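Local coordinates for cleavage and polyadenylation specificity factor 100 KD subunit (Methanosarcina mazei, PDB 2XR1), which probably terminates archaeal transcription, cutting the nascent RNA at the polymerase exit channel with a two-zinc nuclease centre and degrading the released strand, at residues Asn329-Ile333 with Phe580-Ser584. Numbering follows the deposited sequence.
Sequences NAGHI and FSGHS. With ZN (zinc ion), chain E.
His332 is gripped at both ring nitrogens: NE2 binds a zinc ion at 2.2 Å, while ND1 donates to the backbone carbonyl of Gly582, 2.7 Å from ND1 to O. That bond is nearly straight (168° at the hydrogen), and Gly582 O sits in the plane of the imidazole, although the ring nitrogen approaches from well above the carbonyl plane. The bond to Gly582 O, with the zinc bond at the other nitrogen, holds the ring at a set rotation, and ND1 as donor leaves NE2 to the metal. With chi1 at 174°, CG lies anti to the backbone N, and the ring extends beside His583. There CE1 of His332 comes over one face of the His583 ring, near its rim, 3.5 Å from His583 CE1; the planes meet obliquely at 50°. ND1 of His583 is hydrogen-bonded to Glu380 OE2. Ser581 OG accepts from the N of His583 in an ST turn, which shapes the loop presenting the carbonyl. His245, His247 and Asp355 complete the coordination of this zinc, and Asp355 bridges to the second ion. The carbonyl of Gly582 is thus a second-shell acceptor that positions the first-shell His332, joining the loop between strand 573-576 and helix 586-594 to the dinuclear zinc site of a metallo-beta-lactamase fold.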
loop_
_atom_site.group_PDB
_atom_site.type_symbol
_atom_site.label_atom_id
_atom_site.label_comp_id
_atom_site.label_asym_id
_atom_site.label_seq_id
_atom_site.Cartn_x
_atom_site.Cartn_y
_atom_site.Cartn_z
ATOM N N ASN B 329 -15.988 21.292 13.450
ATOM C CA ASN B 329 -15.549 22.530 12.858
ATOM C C ASN B 329 -14.029 22.600 12.663
ATOM O O ASN B 329 -13.270 22.313 13.567
ATOM C CB ASN B 329 -15.981 23.708 13.705
ATOM C CG ASN B 329 -15.571 25.045 13.080
ATOM O OD1 ASN B 329 -16.153 25.475 12.101
ATOM N ND2 ASN B 329 -14.566 25.706 13.663
ATOM N N ALA B 330 -13.583 22.998 11.480
ATOM C CA ALA B 330 -12.128 23.079 11.218
ATOM C C ALA B 330 -11.649 24.515 11.267
ATOM O O ALA B 330 -10.476 24.741 11.442
ATOM C CB ALA B 330 -11.769 22.472 9.875
ATOM N N GLY B 331 -12.551 25.475 11.048
ATOM C CA GLY B 331 -12.208 26.890 11.063
ATOM C C GLY B 331 -11.505 27.403 9.823
ATOM O O GLY B 331 -11.003 28.519 9.826
ATOM N N HIS B 332 -11.487 26.633 8.734
ATOM C CA HIS B 332 -10.686 26.975 7.558
ATOM C C HIS B 332 -11.546 27.734 6.552
ATOM O O HIS B 332 -11.244 28.856 6.211
ATOM C CB HIS B 332 -10.125 25.682 6.983
ATOM C CG HIS B 332 -9.380 25.827 5.691
ATOM N ND1 HIS B 332 -8.230 26.572 5.570
ATOM C CD2 HIS B 332 -9.578 25.243 4.485
ATOM C CE1 HIS B 332 -7.756 26.446 4.342
ATOM N NE2 HIS B 332 -8.555 25.645 3.662
ATOM N N ILE B 333 -12.603 27.106 6.048
ATOM C CA ILE B 333 -13.559 27.773 5.181
ATOM C C ILE B 333 -14.918 27.260 5.553
ATOM O O ILE B 333 -15.013 26.329 6.335
ATOM C CB ILE B 333 -13.325 27.564 3.682
ATOM C CG1 ILE B 333 -13.447 26.106 3.275
ATOM C CG2 ILE B 333 -12.053 28.123 3.277
ATOM C CD1 ILE B 333 -13.462 25.874 1.703
ATOM N N PHE B 580 -4.719 36.043 5.849
ATOM C CA PHE B 580 -6.049 35.623 5.471
ATOM C C PHE B 580 -6.079 34.281 4.792
ATOM O O PHE B 580 -7.035 33.968 4.090
ATOM C CB PHE B 580 -6.655 36.677 4.565
ATOM C CG PHE B 580 -6.531 38.056 5.116
ATOM C CD1 PHE B 580 -5.353 38.757 4.973
ATOM C CD2 PHE B 580 -7.573 38.638 5.808
ATOM C CE1 PHE B 580 -5.212 40.052 5.474
ATOM C CE2 PHE B 580 -7.452 39.914 6.316
ATOM C CZ PHE B 580 -6.255 40.631 6.148
ATOM N N SER B 581 -5.044 33.475 5.019
ATOM C CA SER B 581 -4.955 32.203 4.356
ATOM C C SER B 581 -6.007 31.261 4.858
ATOM O O SER B 581 -6.368 30.363 4.156
ATOM C CB SER B 581 -3.568 31.586 4.562
ATOM O OG SER B 581 -3.357 31.257 5.928
ATOM N N GLY B 582 -6.473 31.436 6.093
ATOM C CA GLY B 582 -7.395 30.483 6.719
ATOM C C GLY B 582 -6.727 29.214 7.252
ATOM O O GLY B 582 -7.413 28.239 7.551
ATOM N N HIS B 583 -5.395 29.229 7.371
ATOM C CA HIS B 583 -4.636 28.168 8.036
ATOM C C HIS B 583 -4.007 28.590 9.352
ATOM O O HIS B 583 -3.631 29.749 9.568
ATOM C CB HIS B 583 -3.487 27.739 7.164
ATOM C CG HIS B 583 -3.896 27.075 5.880
ATOM N ND1 HIS B 583 -4.187 25.726 5.797
ATOM C CD2 HIS B 583 -3.993 27.569 4.621
ATOM C CE1 HIS B 583 -4.442 25.430 4.538
ATOM N NE2 HIS B 583 -4.316 26.525 3.805
ATOM N N SER B 584 -3.864 27.616 10.225
ATOM C CA SER B 584 -3.123 27.757 11.432
ATOM C C SER B 584 -1.696 28.081 11.092
ATOM O O SER B 584 -1.110 27.411 10.273
ATOM C CB SER B 584 -3.146 26.429 12.194
ATOM O OG SER B 584 -4.401 26.192 12.731
HETATM ZN ZN ZN E . -8.060 24.420 1.852
#